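Putative hemoglobin-like oxygen-binding protein (Pseudoalteromonas haloplanktis, PDB 4UUR) binds a heme group and, as a group II truncated hemoglobin, probably carries or binds oxygen at its iron. Local coordinates at residues V68-L73 with P80-A85; L119-P124 with E128-S133. One frame throughout, in Å; residues are numbered along the deposited sequence.

In the fold
Followed from the N terminus, the chain first builds helix 31-45 and then helix 63-76, on which contact 1 begins. Six residues separate segments 68-73 and 80-85, so contact 1 closes the short connection from the end of helix 63-76 to helix 83-87, beside the heme. Helix 92-95, which ends at Arg95, follows, with the iron ligand His96 immediately after it. Contact 2 comes later, closing the tight corner between helices 103-120 and 124-141. The two closures lie in series, neither enclosing nor crossing the other. The centres of contacts 1 and 2 are about 19 Å apart. Helix 103-120, where contact 2 starts, nevertheless reaches Phe69 of helix 63-76 through Trp109 and Met113.

Contact 1 (V68-L73 with P80-A85); sequences VFFEFL and PDLFVA. With HEM (protoporphyrin IX containing Fe), chain C.
Phe72 and Phe83 both carry CG anti to the backbone N (chi1 168° and -172°), and these torsions bring their rings together edge-to-face. The edge of Phe72 points at the face of Phe83, with centroids 6.0 Å apart and planes at 85°. Closer in, Phe72 CB lies 3.8 Å from Phe83 CD2. Val68 CG1 meets the same Phe83 ring at its edge, 3.8 Å from Phe83 CE2. The same pieces line the heme pocket: Phe72 CE2 comes within 3.6 Å of HEM CAC, at the vinyl group, and Val68 CG1 within 3.7 Å of HEM O1D, a propionate oxygen. With an alanine here instead of Phe72, the face of Phe83 would probably lose its aromatic partner and a gap would open beside the heme vinyl. Between the backbones there is one hydrogen bond, Phe83 N to Glu71 O at 3.4 Å, weak and bent. Leu82 CB packs against the aliphatic CG of Glu71 at 3.8 Å, their side chains crossing at about a right angle, while the Glu71 carboxylate is held by Gln67 and His87. Around this heme-side corner, Phe70 and Phe69 pack on helix 31-45, whereas Phe72 and Phe83 reach Leu92 and Arg95 of helix 92-95.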
loop_
_atom_site.group_PDB
_atom_site.type_symbol
_atom_site.label_atom_id
_atom_site.label_comp_id
_atom_site.label_asym_id
_atom_site.label_seq_id
_atom_site.Cartn_x
_atom_site.Cartn_y
_atom_site.Cartn_z
ATOM N N VAL A 68 10.490 -1.563 -0.575
ATOM C CA VAL A 68 10.184 -0.719 0.588
ATOM C C VAL A 68 8.752 -0.884 1.043
ATOM O O VAL A 68 8.504 -1.061 2.222
ATOM C CB VAL A 68 10.475 0.763 0.305
ATOM C CG1 VAL A 68 9.926 1.660 1.405
ATOM C CG2 VAL A 68 11.977 0.968 0.206
ATOM N N PHE A 69 7.790 -0.812 0.117
ATOM C CA PHE A 69 6.377 -0.972 0.486
ATOM C C PHE A 69 6.164 -2.330 1.143
ATOM O O PHE A 69 5.422 -2.420 2.097
ATOM C CB PHE A 69 5.472 -0.858 -0.737
ATOM C CG PHE A 69 4.003 -0.800 -0.415
ATOM C CD1 PHE A 69 3.499 0.134 0.459
ATOM C CD2 PHE A 69 3.123 -1.625 -1.037
ATOM C CE1 PHE A 69 2.148 0.198 0.766
ATOM C CE2 PHE A 69 1.776 -1.541 -0.816
ATOM C CZ PHE A 69 1.279 -0.633 0.099
ATOM N N PHE A 70 6.797 -3.377 0.628
ATOM C CA PHE A 70 6.727 -4.707 1.259
ATOM C C PHE A 70 7.213 -4.663 2.714
ATOM O O PHE A 70 6.494 -5.100 3.638
ATOM C CB PHE A 70 7.564 -5.719 0.483
ATOM C CG PHE A 70 8.010 -6.896 1.300
ATOM C CD1 PHE A 70 7.088 -7.832 1.766
ATOM C CD2 PHE A 70 9.362 -7.094 1.582
ATOM C CE1 PHE A 70 7.502 -8.927 2.517
ATOM C CE2 PHE A 70 9.786 -8.182 2.337
ATOM C CZ PHE A 70 8.852 -9.092 2.816
ATOM N N GLU A 71 8.427 -4.128 2.899
ATOM C CA GLU A 71 9.006 -3.922 4.216
ATOM C C GLU A 71 8.016 -3.243 5.098
ATOM O O GLU A 71 7.864 -3.624 6.249
ATOM C CB GLU A 71 10.288 -3.079 4.136
ATOM C CG GLU A 71 11.515 -3.867 3.723
ATOM C CD GLU A 71 12.587 -3.026 3.032
ATOM O OE1 GLU A 71 12.722 -1.783 3.219
ATOM O OE2 GLU A 71 13.314 -3.630 2.247
ATOM N N PHE A 72 7.300 -2.253 4.565
ATOM C CA PHE A 72 6.298 -1.559 5.399
ATOM C C PHE A 72 5.161 -2.462 5.780
ATOM O O PHE A 72 4.780 -2.516 6.962
ATOM C CB PHE A 72 5.758 -0.309 4.743
ATOM C CG PHE A 72 4.554 0.252 5.422
ATOM C CD1 PHE A 72 4.679 1.024 6.576
ATOM C CD2 PHE A 72 3.274 0.024 4.890
ATOM C CE1 PHE A 72 3.544 1.554 7.190
ATOM C CE2 PHE A 72 2.155 0.549 5.478
ATOM C CZ PHE A 72 2.283 1.318 6.632
ATOM N N LEU A 73 4.646 -3.181 4.786
ATOM C CA LEU A 73 3.523 -4.117 4.990
ATOM C C LEU A 73 3.865 -5.231 5.981
ATOM O O LEU A 73 3.041 -5.577 6.788
ATOM C CB LEU A 73 3.035 -4.732 3.668
ATOM C CG LEU A 73 2.269 -3.779 2.778
ATOM C CD1 LEU A 73 1.816 -4.498 1.510
ATOM C CD2 LEU A 73 1.110 -3.170 3.527
ATOM N N PRO A 80 7.638 -9.096 11.009
ATOM C CA PRO A 80 8.781 -8.251 11.318
ATOM C C PRO A 80 8.633 -6.804 10.817
ATOM O O PRO A 80 8.383 -6.593 9.635
ATOM C CB PRO A 80 9.953 -8.942 10.604
ATOM C CG PRO A 80 9.434 -10.156 9.941
ATOM C CD PRO A 80 8.009 -10.355 10.346
ATOM N N ASP A 81 8.752 -5.833 11.729
ATOM C CA ASP A 81 8.968 -4.427 11.365
ATOM C C ASP A 81 10.218 -4.409 10.569
ATOM O O ASP A 81 11.287 -4.294 11.142
ATOM C CB ASP A 81 9.225 -3.539 12.581
ATOM C CG ASP A 81 7.977 -2.968 13.154
ATOM O OD1 ASP A 81 7.232 -2.254 12.428
ATOM O OD2 ASP A 81 7.758 -3.230 14.350
ATOM N N LEU A 82 10.108 -4.573 9.262
ATOM C CA LEU A 82 11.280 -4.523 8.422
ATOM C C LEU A 82 11.533 -3.072 8.038
ATOM O O LEU A 82 12.672 -2.682 7.809
ATOM C CB LEU A 82 11.078 -5.387 7.188
ATOM C CG LEU A 82 11.064 -6.875 7.462
ATOM C CD1 LEU A 82 10.473 -7.585 6.270
ATOM C CD2 LEU A 82 12.465 -7.398 7.731
ATOM N N PHE A 83 10.454 -2.297 7.965
ATOM C CA PHE A 83 10.507 -0.870 7.636
ATOM C C PHE A 83 11.125 -0.130 8.790
ATOM O O PHE A 83 12.211 0.425 8.640
ATOM C CB PHE A 83 9.107 -0.291 7.355
ATOM C CG PHE A 83 9.119 1.129 6.831
ATOM C CD1 PHE A 83 9.131 2.207 7.696
ATOM C CD2 PHE A 83 9.117 1.379 5.455
ATOM C CE1 PHE A 83 9.145 3.504 7.209
ATOM C CE2 PHE A 83 9.128 2.677 4.961
ATOM C CZ PHE A 83 9.123 3.738 5.837
ATOM N N VAL A 84 10.464 -0.151 9.945
ATOM C CA VAL A 84 11.006 0.522 11.120
ATOM C C VAL A 84 12.435 0.052 11.489
ATOM O O VAL A 84 13.191 0.819 12.050
ATOM C CB VAL A 84 10.105 0.400 12.364
ATOM C CG1 VAL A 84 10.636 1.313 13.478
ATOM C CG2 VAL A 84 8.675 0.772 12.049
ATOM N N ALA A 85 12.807 -1.180 11.173
ATOM C CA ALA A 85 14.194 -1.609 11.341
ATOM C C ALA A 85 15.128 -0.819 10.439
ATOM O O ALA A 85 16.202 -0.415 10.853
ATOM C CB ALA A 85 14.355 -3.099 11.042
HETATM C CHA HEM C . 6.066 6.346 -0.945
HETATM C CHB HEM C . 2.299 8.244 -3.378
HETATM C CHC HEM C . -0.622 6.557 0.116
HETATM C CHD HEM C . 2.994 3.954 1.835
HETATM C C1A HEM C . 5.308 7.025 -1.882
HETATM C C2A HEM C . 5.822 7.679 -3.003
HETATM C C3A HEM C . 4.761 8.187 -3.691
HETATM C C4A HEM C . 3.570 7.874 -2.996
HETATM C CMA HEM C . 4.827 8.982 -4.989
HETATM C CAA HEM C . 7.274 7.823 -3.411
HETATM C CBA HEM C . 7.988 6.481 -3.567
HETATM C CGA HEM C . 9.082 6.447 -4.614
HETATM O O1A HEM C . 8.904 6.555 -5.845
HETATM O O2A HEM C . 10.235 6.240 -4.201
HETATM C C1B HEM C . 1.167 7.973 -2.592
HETATM C C2B HEM C . -0.124 8.542 -2.809
HETATM C C3B HEM C . -0.947 8.076 -1.816
HETATM C C4B HEM C . -0.090 7.254 -0.965
HETATM C CMB HEM C . -0.460 9.434 -3.991
HETATM C CAB HEM C . -2.375 8.249 -1.401
HETATM C CBB HEM C . -3.137 9.148 -1.932
HETATM C C1C HEM C . 0.067 5.608 0.860
HETATM C C2C HEM C . -0.473 4.739 1.822
HETATM C C3C HEM C . 0.585 4.019 2.322
HETATM C C4C HEM C . 1.743 4.429 1.620
HETATM C CMC HEM C . -1.939 4.696 2.231
HETATM C CAC HEM C . 0.622 2.934 3.328
HETATM C CBC HEM C . -0.482 2.369 3.805
HETATM C C1D HEM C . 4.089 4.473 1.218
HETATM C C2D HEM C . 5.430 4.062 1.627
HETATM C C3D HEM C . 6.268 4.722 0.858
HETATM C C4D HEM C . 5.445 5.549 -0.011
HETATM C CMD HEM C . 5.846 3.104 2.708
HETATM C CAD HEM C . 7.784 4.680 0.932
HETATM C CBD HEM C . 8.175 5.887 1.791
HETATM C CGD HEM C . 9.675 5.998 2.086
HETATM O O1D HEM C . 10.515 5.268 1.538
HETATM O O2D HEM C . 10.124 6.837 2.893
HETATM N NA HEM C . 3.912 7.119 -1.919
HETATM N NB HEM C . 1.111 7.231 -1.505
HETATM N NC HEM C . 1.381 5.377 0.739
HETATM N ND HEM C . 4.133 5.315 0.210
HETATM FE FE HEM C . 2.702 6.233 -0.595
HETATM O O HOH W 1 2.502 4.553 -1.991
#

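Contact 2 (L119-P124 with E128-S133); sequences LEVDNP and EGLKQS
Val121 and Leu130 face each other across the interhelical corner of the truncated globin fold, where helix 103-120 ends and helix 124-141 starts. Val121 is the first residue past the former helix to abandon helical backbone angles, and its side chain sets off toward the second helix. Leu130 points back at it; with CG beside its backbone N (chi1 -65°), its CD1 lies 4.2 Å from Val121 CG2. Both residues are buried, Val121 also touching Leu28 and Leu130 also reaching Leu117 and Leu77. Asn123 occupies the N-cap position of helix 124-141. Its CG stands anti to the backbone N (chi1 -170°), and OD1 accepts hydrogen bonds from the backbone N atoms of Leu125 and Leu126, capping two amides of the first turn. The side chain of Glu128 is bent beyond CG and leads away along the exposed face of its own helix. In one of two modelled conformers, so not certain, its OE2 takes a hydrogen bond from NE2 of Gln132 one turn later. Nearer the corner, Glu128 CB lies 3.7 Å from Pro124 O. That same oxygen closes the first full turn of the helix: Glu128 N donates to Pro124 O at 3.3 Å, fairly straight at 163°, although the donor stands above the carbonyl plane.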
loop_
_atom_site.group_PDB
_atom_site.type_symbol
_atom_site.label_atom_id
_atom_site.label_comp_id
_atom_site.label_asym_id
_atom_site.label_seq_id
_atom_site.Cartn_x
_atom_site.Cartn_y
_atom_site.Cartn_z
ATOM N N LEU A 119 -8.115 -9.678 -4.865
ATOM C CA LEU A 119 -7.455 -10.858 -5.409
ATOM C C LEU A 119 -6.589 -11.587 -4.372
ATOM O O LEU A 119 -6.349 -12.768 -4.512
ATOM C CB LEU A 119 -6.634 -10.503 -6.638
ATOM C CG LEU A 119 -7.428 -10.255 -7.911
ATOM C CD1 LEU A 119 -6.679 -9.328 -8.828
ATOM C CD2 LEU A 119 -7.751 -11.536 -8.610
ATOM N N GLU A 120 -6.130 -10.919 -3.329
ATOM C CA GLU A 120 -5.056 -11.532 -2.477
ATOM C C GLU A 120 -5.578 -12.039 -1.171
ATOM O O GLU A 120 -4.941 -12.857 -0.533
ATOM C CB GLU A 120 -3.878 -10.553 -2.206
ATOM C CG GLU A 120 -3.088 -10.164 -3.456
ATOM C CD GLU A 120 -2.333 -11.349 -4.094
ATOM O OE1 GLU A 120 -1.838 -12.236 -3.349
ATOM O OE2 GLU A 120 -2.206 -11.406 -5.341
ATOM N N VAL A 121 -6.716 -11.519 -0.736
ATOM C CA VAL A 121 -7.220 -11.845 0.586
ATOM C C VAL A 121 -8.507 -12.657 0.450
ATOM O O VAL A 121 -9.570 -12.125 0.071
ATOM C CB VAL A 121 -7.465 -10.595 1.425
ATOM C CG1 VAL A 121 -7.707 -10.972 2.900
ATOM C CG2 VAL A 121 -6.298 -9.623 1.316
ATOM N N ASP A 122 -8.407 -13.936 0.762
ATOM C CA ASP A 122 -9.543 -14.831 0.602
ATOM C C ASP A 122 -10.524 -14.790 1.791
ATOM O O ASP A 122 -11.721 -14.959 1.565
ATOM C CB ASP A 122 -9.126 -16.247 0.209
ATOM C CG ASP A 122 -8.257 -16.915 1.231
ATOM O OD1 ASP A 122 -8.482 -16.710 2.438
ATOM O OD2 ASP A 122 -7.354 -17.672 0.809
ATOM N N ASN A 123 -10.044 -14.523 3.010
ATOM C CA ASN A 123 -10.914 -14.208 4.158
ATOM C C ASN A 123 -11.738 -12.934 3.935
ATOM O O ASN A 123 -11.158 -11.855 3.877
ATOM C CB ASN A 123 -10.027 -13.978 5.372
ATOM C CG ASN A 123 -10.799 -13.880 6.660
ATOM O OD1 ASN A 123 -11.841 -13.272 6.732
ATOM N ND2 ASN A 123 -10.268 -14.490 7.688
ATOM N N PRO A 124 -13.081 -13.020 3.829
ATOM C CA PRO A 124 -13.796 -11.757 3.504
ATOM C C PRO A 124 -13.876 -10.767 4.657
ATOM O O PRO A 124 -14.102 -9.596 4.442
ATOM C CB PRO A 124 -15.182 -12.222 3.085
ATOM C CG PRO A 124 -14.982 -13.650 2.717
ATOM C CD PRO A 124 -13.966 -14.178 3.660
ATOM N N GLU A 128 -12.308 -6.851 4.156
ATOM C CA GLU A 128 -13.063 -5.614 4.419
ATOM C C GLU A 128 -12.381 -4.803 5.533
ATOM O O GLU A 128 -12.322 -3.575 5.483
ATOM C CB GLU A 128 -14.523 -5.936 4.789
ATOM C CG GLU A 128 -15.435 -4.729 4.983
ATOM C CD GLU A 128 -15.527 -3.829 3.757
ATOM O OE1 GLU A 128 -15.512 -4.325 2.613
ATOM O OE2 GLU A 128 -15.626 -2.609 3.933
ATOM N N GLY A 129 -11.863 -5.488 6.535
ATOM C CA GLY A 129 -11.035 -4.813 7.535
ATOM C C GLY A 129 -9.842 -4.079 6.920
ATOM O O GLY A 129 -9.585 -2.897 7.223
ATOM N N LEU A 130 -9.125 -4.750 6.026
ATOM C CA LEU A 130 -7.929 -4.119 5.417
ATOM C C LEU A 130 -8.300 -2.958 4.514
ATOM O O LEU A 130 -7.640 -1.925 4.546
ATOM C CB LEU A 130 -7.072 -5.122 4.685
ATOM C CG LEU A 130 -6.476 -6.161 5.622
ATOM C CD1 LEU A 130 -5.834 -7.306 4.839
ATOM C CD2 LEU A 130 -5.466 -5.528 6.571
ATOM N N LYS A 131 -9.378 -3.092 3.767
ATOM C CA LYS A 131 -9.817 -2.012 2.900
ATOM C C LYS A 131 -10.117 -0.727 3.665
ATOM O O LYS A 131 -9.798 0.360 3.197
ATOM C CB LYS A 131 -11.080 -2.392 2.107
ATOM C CG LYS A 131 -10.844 -3.211 0.861
ATOM C CD LYS A 131 -12.158 -3.613 0.187
ATOM C CE LYS A 131 -11.877 -4.407 -1.072
ATOM N NZ LYS A 131 -13.058 -5.090 -1.634
ATOM N N GLN A 132 -10.802 -0.859 4.799
ATOM C CA GLN A 132 -11.210 0.305 5.599
ATOM C C GLN A 132 -9.975 0.930 6.183
ATOM O O GLN A 132 -9.813 2.121 6.062
ATOM C CB GLN A 132 -12.207 -0.074 6.713
ATOM C CG GLN A 132 -13.599 -0.422 6.176
ATOM C CD GLN A 132 -14.195 0.724 5.359
ATOM O OE1 GLN A 132 -14.092 1.876 5.753
ATOM N NE2 GLN A 132 -14.788 0.413 4.204
ATOM N N SER A 133 -9.082 0.121 6.750
ATOM C CA SER A 133 -7.890 0.659 7.399
ATOM C C SER A 133 -6.854 1.336 6.434
ATOM O O SER A 133 -6.281 2.407 6.742
ATOM C CB SER A 133 -7.266 -0.380 8.301
ATOM O OG SER A 133 -6.770 -1.475 7.578
#